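Local coordinates for protein alpha-ketoglutarate-dependent 2,4-dichlorophenoxyacetate dioxygenase (Bradyrhizobium diazoefficiens, PDB 5BKE) that probably acts as a metal- and 2-oxoglutarate-dependent dioxygenase that breaks down aryloxyalkanoate herbicides such as 2,4-dichlorophenoxyacetate, at residues C[10-15]-C[39-44]; C[136-141]-C[271-276]; C[168-173]-C[191-196]. All blocks are in the same frame, centred on the assembly; numbering follows the deposited sequence.

Contact 1. Residues C[10-15]-C[39-44]; sequences THFVGQ and KYAVLV
Phe12 lays its ring beside the turn that leaves helix 27-40: its CE2 meets Val42 CG2 at 4.0 Å, and the methyl of Ala41 lies at the ring's edge. The ring's place follows from its first torsion, which puts CG between the backbone N and the carbonyl carbon (chi1 75°). Val13 continues this apolar surface. Its CG2 sits over the centre of one face of the Phe12 ring and touches Val42 CB at 4.0 Å, the two valines lying side by side, while its CG1 reaches Val44 CG2. Compact branched residues suit such a layer, which Tyr245 and Phe144 cover further. Backbone hydrogen bonds join the same two segments. Val13 N donates to Tyr40 O at 3.0 Å, next to the helix end, where Ala41 breaks the helical path with positive phi. Gly14 then uses both its polar atoms, its N giving to Val42 O at 2.9 Å and its O accepting from Val44 N at 2.9 Å. Glycine fits here because the Tyr40 ring and Leu43 CD2, the latter 4.1 Å from Gly14 CA, already occupy the side where a side chain would project. A water bridges His11 O and Lys39 O where the chains diverge. Parallel pairing of Gly14 with Leu43 and Gln15 with Val44, joined through a helix, is the hallmark of a beta-alpha-beta unit, here strand 14-17, helix 27-40 and strand 42-45.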
ATOM      1  N   THR C  10     -25.077   8.340   9.685  1.00 24.42           N
ATOM      2  CA  THR C  10     -23.851   7.789   9.096  0.52 25.01           C
ATOM      3  C   THR C  10     -23.208   6.710   9.956  1.00 25.45           C
ATOM      4  O   THR C  10     -22.756   5.715   9.408  1.00 25.28           O
ATOM      5  CB  THR C  10     -22.797   8.849   8.706  0.52 25.35           C
ATOM      6  OG1 THR C  10     -22.495   9.679   9.835  0.52 25.04           O
ATOM      7  CG2 THR C  10     -23.286   9.696   7.526  0.52 25.71           C
ATOM      8  N   HIS C  11     -23.210   6.875  11.281  1.00 25.84           N
ATOM      9  CA  HIS C  11     -22.491   5.961  12.184  1.00 26.09           C
ATOM     10  C   HIS C  11     -23.314   4.872  12.844  1.00 25.82           C
ATOM     11  O   HIS C  11     -22.759   3.843  13.234  1.00 26.82           O
ATOM     12  CB  HIS C  11     -21.799   6.751  13.288  1.00 27.19           C
ATOM     13  CG  HIS C  11     -20.599   7.511  12.828  1.00 28.41           C
ATOM     14  ND1 HIS C  11     -20.641   8.855  12.533  1.00 29.39           N
ATOM     15  CD2 HIS C  11     -19.321   7.121  12.625  1.00 29.36           C
ATOM     16  CE1 HIS C  11     -19.438   9.264  12.176  1.00 29.78           C
ATOM     17  NE2 HIS C  11     -18.619   8.229  12.223  1.00 30.85           N
ATOM     18  N   PHE C  12     -24.618   5.113  12.990  1.00 24.37           N
ATOM     19  CA  PHE C  12     -25.498   4.278  13.830  1.00 23.82           C
ATOM     20  C   PHE C  12     -26.979   4.570  13.552  1.00 23.18           C
ATOM     21  O   PHE C  12     -27.291   5.366  12.644  1.00 22.77           O
ATOM     22  CB  PHE C  12     -25.119   4.422  15.331  1.00 23.02           C
ATOM     23  CG  PHE C  12     -25.547   5.726  15.989  1.00 23.62           C
ATOM     24  CD1 PHE C  12     -25.365   6.974  15.373  1.00 23.85           C
ATOM     25  CD2 PHE C  12     -26.097   5.699  17.274  1.00 23.93           C
ATOM     26  CE1 PHE C  12     -25.754   8.154  16.010  1.00 24.05           C
ATOM     27  CE2 PHE C  12     -26.488   6.868  17.919  1.00 24.20           C
ATOM     28  CZ  PHE C  12     -26.313   8.100  17.288  1.00 25.35           C
ATOM     29  N   VAL C  13     -27.867   3.928  14.326  1.00 21.09           N
ATOM     30  CA  VAL C  13     -29.350   4.084  14.268  1.00 20.79           C
ATOM     31  C   VAL C  13     -29.972   3.311  13.113  1.00 21.71           C
ATOM     32  O   VAL C  13     -29.695   3.591  11.934  1.00 21.61           O
ATOM     33  CB  VAL C  13     -29.856   5.568  14.268  1.00 20.45           C
ATOM     34  CG1 VAL C  13     -31.374   5.647  14.402  1.00 20.10           C
ATOM     35  CG2 VAL C  13     -29.200   6.386  15.368  1.00 19.86           C
ATOM     36  N   GLY C  14     -30.811   2.335  13.460  1.00 21.44           N
ATOM     37  CA  GLY C  14     -31.592   1.597  12.475  1.00 22.22           C
ATOM     38  C   GLY C  14     -33.093   1.765  12.616  1.00 24.02           C
ATOM     39  O   GLY C  14     -33.632   1.813  13.731  1.00 24.55           O
ATOM     40  N   GLN C  15     -33.773   1.853  11.476  1.00 25.44           N
ATOM     41  CA  GLN C  15     -35.233   1.864  11.436  1.00 26.25           C
ATOM     42  C   GLN C  15     -35.707   0.460  11.127  1.00 26.04           C
ATOM     43  O   GLN C  15     -35.272  -0.151  10.143  1.00 25.59           O
ATOM     44  CB  GLN C  15     -35.758   2.857  10.395  1.00 28.21           C
ATOM     45  CG  GLN C  15     -37.277   2.965  10.344  1.00 31.17           C
ATOM     46  CD  GLN C  15     -37.754   4.112   9.473  1.00 33.62           C
ATOM     47  OE1 GLN C  15     -37.537   5.286   9.789  1.00 36.63           O
ATOM     48  NE2 GLN C  15     -38.422   3.778   8.380  1.00 34.03           N
ATOM     49  N   LYS C  39     -25.293  -3.805  16.924  1.00 20.82           N
ATOM     50  CA  LYS C  39     -24.785  -3.077  15.756  1.00 20.37           C
ATOM     51  C   LYS C  39     -25.153  -1.573  15.756  1.00 20.35           C
ATOM     52  O   LYS C  39     -24.269  -0.714  15.813  1.00 20.31           O
ATOM     53  CB  LYS C  39     -25.248  -3.777  14.472  1.00 21.33           C
ATOM     54  CG  LYS C  39     -24.690  -3.173  13.181  1.00 22.44           C
ATOM     55  CD  LYS C  39     -25.067  -4.017  11.973  1.00 23.10           C
ATOM     56  CE  LYS C  39     -24.560  -3.378  10.684  1.00 23.47           C
ATOM     57  NZ  LYS C  39     -24.657  -4.366   9.567  1.00 24.71           N
ATOM     58  N   TYR C  40     -26.455  -1.269  15.728  1.00 20.34           N
ATOM     59  CA  TYR C  40     -26.967   0.090  15.507  1.00 19.54           C
ATOM     60  C   TYR C  40     -27.056   0.971  16.759  1.00 19.91           C
ATOM     61  O   TYR C  40     -27.084   2.201  16.651  1.00 19.73           O
ATOM     62  CB  TYR C  40     -28.313   0.036  14.783  1.00 19.59           C
ATOM     63  CG  TYR C  40     -28.231  -0.612  13.411  1.00 20.04           C
ATOM     64  CD1 TYR C  40     -27.793   0.128  12.293  1.00 19.87           C
ATOM     65  CD2 TYR C  40     -28.576  -1.957  13.225  1.00 19.55           C
ATOM     66  CE1 TYR C  40     -27.710  -0.452  11.028  1.00 20.20           C
ATOM     67  CE2 TYR C  40     -28.502  -2.548  11.965  1.00 20.08           C
ATOM     68  CZ  TYR C  40     -28.063  -1.790  10.870  1.00 20.91           C
ATOM     69  OH  TYR C  40     -27.987  -2.354   9.619  1.00 21.80           O
ATOM     70  N   ALA C  41     -27.094   0.345  17.938  1.00 19.80           N
ATOM     71  CA  ALA C  41     -27.188   1.043  19.245  1.00 19.88           C
ATOM     72  C   ALA C  41     -28.541   1.700  19.565  1.00 20.24           C
ATOM     73  O   ALA C  41     -28.919   1.815  20.750  1.00 20.66           O
ATOM     74  CB  ALA C  41     -26.027   2.022  19.465  1.00 18.87           C
ATOM     75  N   VAL C  42     -29.252   2.130  18.525  1.00 19.30           N
ATOM     76  CA  VAL C  42     -30.571   2.756  18.640  1.00 19.67           C
ATOM     77  C   VAL C  42     -31.460   2.190  17.527  1.00 20.81           C
ATOM     78  O   VAL C  42     -31.042   2.095  16.361  1.00 20.20           O
ATOM     79  CB  VAL C  42     -30.523   4.312  18.541  1.00 19.36           C
ATOM     80  CG1 VAL C  42     -31.903   4.929  18.728  1.00 19.60           C
ATOM     81  CG2 VAL C  42     -29.576   4.929  19.550  1.00 18.73           C
ATOM     82  N   LEU C  43     -32.679   1.810  17.897  1.00 21.05           N
ATOM     83  CA  LEU C  43     -33.645   1.285  16.950  1.00 21.33           C
ATOM     84  C   LEU C  43     -34.941   2.079  17.014  1.00 22.60           C
ATOM     85  O   LEU C  43     -35.401   2.441  18.096  1.00 22.85           O
ATOM     86  CB  LEU C  43     -33.890  -0.214  17.175  1.00 20.78           C
ATOM     87  CG  LEU C  43     -32.745  -1.206  16.921  1.00 20.80           C
ATOM     88  CD1 LEU C  43     -33.245  -2.629  17.155  1.00 19.97           C
ATOM     89  CD2 LEU C  43     -32.113  -1.062  15.527  1.00 20.75           C
ATOM     90  N   VAL C  44     -35.511   2.348  15.838  1.00 23.75           N
ATOM     91  CA  VAL C  44     -36.712   3.171  15.678  1.00 23.15           C
ATOM     92  C   VAL C  44     -37.796   2.290  15.066  1.00 23.66           C
ATOM     93  O   VAL C  44     -37.591   1.686  14.017  1.00 23.93           O
ATOM     94  CB  VAL C  44     -36.432   4.402  14.770  1.00 23.81           C
ATOM     95  CG1 VAL C  44     -37.704   5.212  14.501  1.00 22.83           C
ATOM     96  CG2 VAL C  44     -35.353   5.292  15.379  1.00 22.81           C
TER
HETATM   97  O   HOH W   1     -23.676   1.346  13.791  1.00 44.89           O

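Contact 2. Residues C[136-141]-C[271-276]; sequences NPTGGN and QSQPRD. With OGA (N-oxalylglycine), chain O.
The 2-oxoglutarate pocket, occupied here by the analogue N-oxalylglycine, is where this pair of loops meets, and Arg275 supplies the two-pronged carboxylate grip familiar in this dioxygenase family. Its NH1 donates to O3 of the ligand at 2.8 Å and its NH2 to O4 at 3.0 Å, both bonds almost straight, with carboxylate carbon C5 at the edge of the guanidinium and in its plane. Thr142 and Arg279 also bind the ligand. NH2 has a second acceptor, Gly140 O at 2.9 Å, which sits 29° out of the guanidinium plane, while NE donates to a water that also contacts Gly139 O. With partners on NH1, NH2 and NE, the group is probably restrained from rotating, and Tyr269 adds a cation-pi contact. An extended chain carries it there, CG lying opposite the backbone N (chi1 -172°), and Asn136 CB packs on Arg275 CG at 3.8 Å. Gly140 suits its place: its phi is positive, and a beta carbon would run into Arg275 NE. Replacing Arg275 with a leucine would probably leave the ligand carboxylate without its paired donors and Gly140 O without its charged partner. Nearer the surface Gln273 crosses Pro137 and Thr138 at about a right angle, its OE1 3.4 Å from Pro137 CG. The 136-141 loop is braced by an Asx turn, in which Asn136 OD1 accepts from Thr138 N at 2.9 Å, in the carbonyl plane.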
ATOM      1  N   ASN C 136     -46.071  15.851  22.303  1.00 38.09           N
ATOM      2  CA  ASN C 136     -46.014  17.287  22.458  1.00 39.56           C
ATOM      3  C   ASN C 136     -45.551  17.892  21.118  1.00 42.57           C
ATOM      4  O   ASN C 136     -44.435  17.611  20.670  1.00 41.49           O
ATOM      5  CB  ASN C 136     -45.062  17.651  23.603  1.00 39.73           C
ATOM      6  CG  ASN C 136     -45.105  19.127  23.973  1.00 41.06           C
ATOM      7  OD1 ASN C 136     -45.136  20.012  23.111  1.00 41.80           O
ATOM      8  ND2 ASN C 136     -45.062  19.401  25.274  1.00 41.89           N
ATOM      9  N   PRO C 137     -46.407  18.721  20.471  1.00 45.70           N
ATOM     10  CA  PRO C 137     -46.058  19.278  19.157  1.00 45.32           C
ATOM     11  C   PRO C 137     -45.125  20.501  19.179  1.00 45.41           C
ATOM     12  O   PRO C 137     -44.718  20.959  18.113  1.00 48.21           O
ATOM     13  CB  PRO C 137     -47.420  19.647  18.575  1.00 45.58           C
ATOM     14  CG  PRO C 137     -48.236  20.023  19.762  1.00 45.94           C
ATOM     15  CD  PRO C 137     -47.763  19.143  20.892  1.00 46.41           C
ATOM     16  N   THR C 138     -44.792  21.016  20.363  1.00 46.20           N
ATOM     17  CA  THR C 138     -43.908  22.182  20.490  1.00 47.56           C
ATOM     18  C   THR C 138     -42.597  21.774  21.150  1.00 48.09           C
ATOM     19  O   THR C 138     -42.402  21.979  22.365  1.00 49.68           O
ATOM     20  CB  THR C 138     -44.574  23.363  21.257  1.00 49.44           C
ATOM     21  OG1 THR C 138     -45.880  23.614  20.725  1.00 52.93           O
ATOM     22  CG2 THR C 138     -43.737  24.656  21.150  1.00 48.23           C
ATOM     23  N   GLY C 139     -41.711  21.191  20.340  1.00 45.18           N
ATOM     24  CA  GLY C 139     -40.380  20.775  20.791  1.00 41.37           C
ATOM     25  C   GLY C 139     -40.310  19.353  21.318  1.00 38.03           C
ATOM     26  O   GLY C 139     -41.120  18.491  20.937  1.00 36.52           O
ATOM     27  N   GLY C 140     -39.327  19.109  22.187  1.00 35.44           N
ATOM     28  CA  GLY C 140     -39.119  17.795  22.799  1.00 32.62           C
ATOM     29  C   GLY C 140     -38.660  16.684  21.865  1.00 30.90           C
ATOM     30  O   GLY C 140     -39.065  15.527  22.033  1.00 30.87           O
ATOM     31  N   ASN C 141     -37.831  17.030  20.877  1.00 28.84           N
ATOM     32  CA  ASN C 141     -37.080  16.033  20.102  1.00 27.58           C
ATOM     33  C   ASN C 141     -36.178  15.254  21.064  1.00 26.45           C
ATOM     34  O   ASN C 141     -35.685  15.815  22.050  1.00 25.90           O
ATOM     35  CB  ASN C 141     -36.189  16.693  19.037  1.00 26.53           C
ATOM     36  CG  ASN C 141     -36.964  17.280  17.861  1.00 27.06           C
ATOM     37  OD1 ASN C 141     -38.159  17.042  17.665  1.00 26.96           O
ATOM     38  ND2 ASN C 141     -36.257  18.051  17.055  1.00 27.10           N
ATOM     39  N   GLN C 271     -44.090  23.330  28.389  1.00 39.60           N
ATOM     40  CA  GLN C 271     -44.551  22.589  29.571  1.00 41.87           C
ATOM     41  C   GLN C 271     -46.088  22.580  29.770  1.00 44.12           C
ATOM     42  O   GLN C 271     -46.635  21.644  30.370  1.00 42.10           O
ATOM     43  CB  GLN C 271     -43.773  23.048  30.823  1.00 40.39           C
ATOM     44  CG  GLN C 271     -44.055  22.314  32.141  1.00 41.02           C
ATOM     45  CD  GLN C 271     -44.145  20.790  32.037  1.00 41.38           C
ATOM     46  OE1 GLN C 271     -43.320  20.129  31.389  1.00 41.06           O
ATOM     47  NE2 GLN C 271     -45.152  20.223  32.697  1.00 40.69           N
ATOM     48  N   SER C 272     -46.779  23.580  29.216  1.00 45.33           N
ATOM     49  CA  SER C 272     -48.247  23.675  29.313  1.00 47.06           C
ATOM     50  C   SER C 272     -49.032  22.614  28.513  1.00 46.45           C
ATOM     51  O   SER C 272     -50.228  22.414  28.760  1.00 46.73           O
ATOM     52  CB  SER C 272     -48.725  25.087  28.948  1.00 48.33           C
ATOM     53  OG  SER C 272     -48.401  25.399  27.605  1.00 49.63           O
ATOM     54  N   GLN C 273     -48.366  21.939  27.572  1.00 45.38           N
ATOM     55  CA  GLN C 273     -49.003  20.894  26.750  1.00 44.74           C
ATOM     56  C   GLN C 273     -48.619  19.461  27.155  1.00 41.97           C
ATOM     57  O   GLN C 273     -47.465  19.225  27.532  1.00 42.16           O
ATOM     58  CB  GLN C 273     -48.714  21.127  25.274  1.00 47.16           C
ATOM     59  CG  GLN C 273     -49.639  22.161  24.668  1.00 51.50           C
ATOM     60  CD  GLN C 273     -49.326  22.420  23.220  1.00 53.88           C
ATOM     61  OE1 GLN C 273     -49.751  21.668  22.339  1.00 58.81           O
ATOM     62  NE2 GLN C 273     -48.584  23.491  22.958  1.00 53.97           N
ATOM     63  N   PRO C 274     -49.581  18.506  27.087  1.00 38.86           N
ATOM     64  CA  PRO C 274     -49.281  17.148  27.562  1.00 38.37           C
ATOM     65  C   PRO C 274     -48.181  16.463  26.737  1.00 37.72           C
ATOM     66  O   PRO C 274     -48.090  16.667  25.524  1.00 37.64           O
ATOM     67  CB  PRO C 274     -50.618  16.413  27.410  1.00 37.08           C
ATOM     68  CG  PRO C 274     -51.355  17.167  26.362  1.00 37.60           C
ATOM     69  CD  PRO C 274     -50.955  18.598  26.553  1.00 37.86           C
ATOM     70  N   ARG C 275     -47.334  15.698  27.417  1.00 36.57           N
ATOM     71  CA  ARG C 275     -46.302  14.903  26.776  1.00 33.84           C
ATOM     72  C   ARG C 275     -46.274  13.577  27.504  1.00 32.52           C
ATOM     73  O   ARG C 275     -45.662  13.474  28.554  1.00 32.97           O
ATOM     74  CB  ARG C 275     -44.939  15.607  26.862  1.00 32.94           C
ATOM     75  CG  ARG C 275     -43.859  14.926  26.035  1.00 31.92           C
ATOM     76  CD  ARG C 275     -42.591  15.745  25.968  1.00 32.71           C
ATOM     77  NE  ARG C 275     -41.649  15.188  24.992  1.00 32.61           N
ATOM     78  CZ  ARG C 275     -40.653  14.348  25.282  1.00 32.28           C
ATOM     79  NH1 ARG C 275     -40.436  13.943  26.539  1.00 30.28           N
ATOM     80  NH2 ARG C 275     -39.870  13.907  24.305  1.00 31.02           N
ATOM     81  N   ASP C 276     -46.968  12.581  26.963  1.00 32.66           N
ATOM     82  CA  ASP C 276     -47.071  11.273  27.598  1.00 32.48           C
ATOM     83  C   ASP C 276     -46.083  10.286  26.961  1.00 33.03           C
ATOM     84  O   ASP C 276     -46.355   9.686  25.907  1.00 32.11           O
ATOM     85  CB  ASP C 276     -48.516  10.753  27.576  1.00 32.36           C
ATOM     86  CG  ASP C 276     -48.729   9.537  28.473  1.00 33.76           C
ATOM     87  OD1 ASP C 276     -47.748   8.975  29.014  1.00 34.23           O
ATOM     88  OD2 ASP C 276     -49.899   9.125  28.634  1.00 34.27           O
TER
HETATM   89  C1  OGA O 402     -35.647   8.525  29.113  1.00 29.89           C
HETATM   90  C2  OGA O 402     -35.391   9.843  28.574  1.00 28.89           C
HETATM   91  C4  OGA O 402     -36.235  11.655  27.142  1.00 31.18           C
HETATM   92  C5  OGA O 402     -37.571  11.957  26.520  1.00 32.50           C
HETATM   93  O1  OGA O 402     -34.673   7.906  29.606  1.00 29.18           O
HETATM   94  O2  OGA O 402     -36.803   8.055  29.024  1.00 31.38           O
HETATM   95  O2' OGA O 402     -34.395  10.445  28.963  1.00 28.82           O
HETATM   96  O3  OGA O 402     -38.565  11.965  27.282  1.00 34.75           O
HETATM   97  N1  OGA O 402     -36.239  10.297  27.661  1.00 29.78           N
HETATM   98  O4  OGA O 402     -37.629  12.167  25.287  1.00 31.84           O
HETATM   99  O   HOH W   2     -42.227  15.954  22.400  1.00 36.45           O

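Contact 3. Residues C[168-173]-C[191-196]; sequences EHSLMY and FKPVLQ
A helix N-cap closes this contact at one end and an antiparallel strand pair at the other. Ser170 is the cap of helix 171-176: its OG accepts from Met172 N at 3.0 Å and donates to Phe191 O at 2.7 Å, a bond lying in the carbonyl plane. One small hydroxyl thus stitches the helix start to the opposing loop, helped by a first torsion that turns OG away from the backbone N (chi1 174°). Around it the packing is apolar. Leu171 reaches Phe191 CE1 with its CD1 at 3.7 Å and sets its CB over the ring face, displaced from its centre, while Met172 CG touches Phe191 CB at 3.8 Å. The methionine is bent at its last torsion, bringing CE close to Phe191 O and within 4.2 Å of Pro193 CD. Beside the cap lie the end of strand 166-169 and the start of strand 194-201, the inner pair of a four-stranded antiparallel sheet. His169 and Val194 form a hydrogen-bonded pair, His169 N to Val194 O at 2.8 Å and Val194 N to His169 O at 2.9 Å. On the face bearing Glu168 and Leu195, the glutamate's CG lies alongside Leu195 CD2. The imidazole of His169 receives Gln196 CG over one face, a CH-pi contact 3.9 Å from the ring centroid. Ser119 ties down both polar ends, its OG bonding His169 ND1 and its O accepting from Gln196 NE2, while Thr288 holds Gln196 OE1.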
ATOM      1  N   GLU C 168     -17.310   9.330  39.168  1.00 27.92           N
ATOM      2  CA  GLU C 168     -18.342   9.197  40.196  1.00 28.43           C
ATOM      3  C   GLU C 168     -19.679   9.708  39.659  1.00 26.55           C
ATOM      4  O   GLU C 168     -19.804  10.882  39.301  1.00 24.96           O
ATOM      5  CB  GLU C 168     -17.946   9.949  41.474  1.00 32.06           C
ATOM      6  CG  GLU C 168     -16.672   9.417  42.110  1.00 38.28           C
ATOM      7  CD  GLU C 168     -16.413   9.898  43.534  1.00 43.25           C
ATOM      8  OE1 GLU C 168     -17.334  10.442  44.196  1.00 46.57           O
ATOM      9  OE2 GLU C 168     -15.263   9.703  43.996  1.00 44.67           O
ATOM     10  N   HIS C 169     -20.658   8.812  39.581  1.00 25.89           N
ATOM     11  CA  HIS C 169     -21.980   9.146  39.061  1.00 26.86           C
ATOM     12  C   HIS C 169     -23.005   9.239  40.196  1.00 27.99           C
ATOM     13  O   HIS C 169     -23.082   8.347  41.051  1.00 28.38           O
ATOM     14  CB  HIS C 169     -22.479   8.083  38.093  1.00 25.64           C
ATOM     15  CG  HIS C 169     -21.724   7.999  36.802  1.00 26.89           C
ATOM     16  ND1 HIS C 169     -22.326   8.219  35.580  1.00 25.88           N
ATOM     17  CD2 HIS C 169     -20.440   7.656  36.533  1.00 26.03           C
ATOM     18  CE1 HIS C 169     -21.442   8.027  34.617  1.00 26.85           C
ATOM     19  NE2 HIS C 169     -20.292   7.676  35.168  1.00 26.63           N
ATOM     20  N   SER C 170     -23.800  10.308  40.170  1.00 28.45           N
ATOM     21  CA  SER C 170     -24.904  10.513  41.097  1.00 29.52           C
ATOM     22  C   SER C 170     -25.966  11.415  40.474  1.00 30.07           C
ATOM     23  O   SER C 170     -25.632  12.388  39.779  1.00 28.21           O
ATOM     24  CB  SER C 170     -24.398  11.161  42.388  1.00 29.86           C
ATOM     25  OG  SER C 170     -25.471  11.486  43.249  1.00 30.53           O
ATOM     26  N   LEU C 171     -27.236  11.113  40.761  1.00 30.52           N
ATOM     27  CA  LEU C 171     -28.348  12.025  40.445  1.00 31.17           C
ATOM     28  C   LEU C 171     -28.162  13.423  41.033  1.00 32.30           C
ATOM     29  O   LEU C 171     -28.652  14.403  40.470  1.00 32.98           O
ATOM     30  CB  LEU C 171     -29.698  11.443  40.865  1.00 32.00           C
ATOM     31  CG  LEU C 171     -30.311  10.429  39.894  1.00 32.60           C
ATOM     32  CD1 LEU C 171     -31.306   9.514  40.590  1.00 32.62           C
ATOM     33  CD2 LEU C 171     -30.950  11.106  38.686  1.00 32.49           C
ATOM     34  N   MET C 172     -27.420  13.516  42.134  1.00 33.07           N
ATOM     35  CA  MET C 172     -27.098  14.803  42.759  1.00 33.83           C
ATOM     36  C   MET C 172     -26.177  15.683  41.901  1.00 33.03           C
ATOM     37  O   MET C 172     -26.216  16.913  42.008  1.00 32.58           O
ATOM     38  CB  MET C 172     -26.491  14.595  44.151  1.00 36.32           C
ATOM     39  CG  MET C 172     -27.390  13.865  45.146  1.00 39.55           C
ATOM     40  SD  MET C 172     -26.781  13.900  46.858  1.00 43.40           S
ATOM     41  CE  MET C 172     -25.457  12.689  46.834  1.00 40.43           C
ATOM     42  N   TYR C 173     -25.344  15.060  41.063  1.00 32.95           N
ATOM     43  CA  TYR C 173     -24.459  15.813  40.156  1.00 31.14           C
ATOM     44  C   TYR C 173     -25.211  16.414  38.961  1.00 29.85           C
ATOM     45  O   TYR C 173     -25.028  17.596  38.641  1.00 28.76           O
ATOM     46  CB  TYR C 173     -23.295  14.959  39.665  1.00 31.17           C
ATOM     47  CG  TYR C 173     -22.185  14.699  40.665  1.00 32.02           C
ATOM     48  CD1 TYR C 173     -21.550  15.753  41.338  1.00 32.64           C
ATOM     49  CD2 TYR C 173     -21.724  13.390  40.901  1.00 32.19           C
ATOM     50  CE1 TYR C 173     -20.516  15.512  42.237  1.00 32.50           C
ATOM     51  CE2 TYR C 173     -20.690  13.138  41.799  1.00 31.91           C
ATOM     52  CZ  TYR C 173     -20.086  14.201  42.463  1.00 32.49           C
ATOM     53  OH  TYR C 173     -19.058  13.964  43.354  1.00 32.91           O
ATOM     54  N   PHE C 191     -29.041   8.481  46.837  1.00 44.40           N
ATOM     55  CA  PHE C 191     -28.291   8.956  45.659  1.00 41.55           C
ATOM     56  C   PHE C 191     -26.777   9.003  45.895  1.00 40.77           C
ATOM     57  O   PHE C 191     -26.068   9.796  45.271  1.00 41.65           O
ATOM     58  CB  PHE C 191     -28.790  10.333  45.181  1.00 37.77           C
ATOM     59  CG  PHE C 191     -30.275  10.417  44.933  1.00 36.17           C
ATOM     60  CD1 PHE C 191     -30.996   9.339  44.391  1.00 35.79           C
ATOM     61  CD2 PHE C 191     -30.953  11.608  45.206  1.00 35.30           C
ATOM     62  CE1 PHE C 191     -32.368   9.442  44.169  1.00 35.98           C
ATOM     63  CE2 PHE C 191     -32.323  11.720  44.973  1.00 36.22           C
ATOM     64  CZ  PHE C 191     -33.030  10.638  44.452  1.00 35.81           C
ATOM     65  N   LYS C 192     -26.293   8.147  46.793  1.00 39.93           N
ATOM     66  CA  LYS C 192     -24.868   8.028  47.099  1.00 37.69           C
ATOM     67  C   LYS C 192     -24.097   7.673  45.810  1.00 33.77           C
ATOM     68  O   LYS C 192     -24.477   6.716  45.129  1.00 30.99           O
ATOM     69  CB  LYS C 192     -24.683   6.954  48.177  1.00 39.99           C
ATOM     70  CG  LYS C 192     -23.273   6.754  48.698  1.00 44.38           C
ATOM     71  CD  LYS C 192     -23.222   5.465  49.512  1.00 47.93           C
ATOM     72  CE  LYS C 192     -21.867   4.779  49.416  1.00 49.57           C
ATOM     73  NZ  LYS C 192     -20.826   5.452  50.242  1.00 51.20           N
ATOM     74  N   PRO C 193     -23.043   8.454  45.471  1.00 31.31           N
ATOM     75  CA  PRO C 193     -22.248   8.288  44.240  1.00 31.35           C
ATOM     76  C   PRO C 193     -21.680   6.881  44.017  1.00 31.20           C
ATOM     77  O   PRO C 193     -21.223   6.249  44.973  1.00 31.39           O
ATOM     78  CB  PRO C 193     -21.113   9.290  44.422  1.00 31.17           C
ATOM     79  CG  PRO C 193     -21.725  10.367  45.241  1.00 32.52           C
ATOM     80  CD  PRO C 193     -22.609   9.646  46.220  1.00 32.38           C
ATOM     81  N   VAL C 194     -21.752   6.406  42.769  1.00 28.62           N
ATOM     82  CA  VAL C 194     -21.158   5.134  42.352  1.00 27.66           C
ATOM     83  C   VAL C 194     -20.016   5.349  41.348  1.00 27.77           C
ATOM     84  O   VAL C 194     -19.942   6.391  40.676  1.00 27.15           O
ATOM     85  CB  VAL C 194     -22.195   4.124  41.781  1.00 28.19           C
ATOM     86  CG1 VAL C 194     -23.343   3.893  42.758  1.00 27.66           C
ATOM     87  CG2 VAL C 194     -22.706   4.555  40.413  1.00 27.75           C
ATOM     88  N   LEU C 195     -19.129   4.362  41.272  1.00 27.64           N
ATOM     89  CA  LEU C 195     -17.973   4.409  40.377  1.00 28.36           C
ATOM     90  C   LEU C 195     -18.303   3.738  39.056  1.00 28.18           C
ATOM     91  O   LEU C 195     -18.984   2.711  39.034  1.00 29.16           O
ATOM     92  CB  LEU C 195     -16.737   3.752  41.021  1.00 28.68           C
ATOM     93  CG  LEU C 195     -16.183   4.308  42.353  1.00 30.05           C
ATOM     94  CD1 LEU C 195     -14.962   3.514  42.807  1.00 29.83           C
ATOM     95  CD2 LEU C 195     -15.862   5.797  42.298  1.00 28.20           C
ATOM     96  N   GLN C 196     -17.853   4.351  37.959  1.00 27.03           N
ATOM     97  CA  GLN C 196     -17.960   3.781  36.613  1.00 26.70           C
ATOM     98  C   GLN C 196     -16.714   4.142  35.835  1.00 26.09           C
ATOM     99  O   GLN C 196     -16.186   5.248  35.978  1.00 26.93           O
ATOM    100  CB  GLN C 196     -19.187   4.307  35.835  1.00 26.62           C
ATOM    101  CG  GLN C 196     -20.548   4.209  36.530  1.00 26.70           C
ATOM    102  CD  GLN C 196     -21.213   2.835  36.446  1.00 25.86           C
ATOM    103  OE1 GLN C 196     -20.677   1.890  35.869  1.00 26.03           O
ATOM    104  NE2 GLN C 196     -22.401   2.732  37.021  1.00 24.46           N
TER

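Contact 1 is largely buried, whereas contacts 2 and 3 each combine buried and solvent-facing residues. Contact 1 holds two neighbouring strands of the seven-stranded mixed sheet by parallel backbone bonds and apolar packing. Contact 2 shares that sheet indirectly: its loops each link one of the sheet's strands, 127-132 or 276-281, to the three-stranded sheet, and with no regular pairing they rely on arginine, carbonyl, water and ligand. Contact 3, nested within the chain closed by contact 2, belongs to a separate antiparallel sheet and mixes strand pairing with a serine cap. Contacts 1 and 3 lie on opposite sides of the chain's centre, their nearest atoms about 17 Å apart.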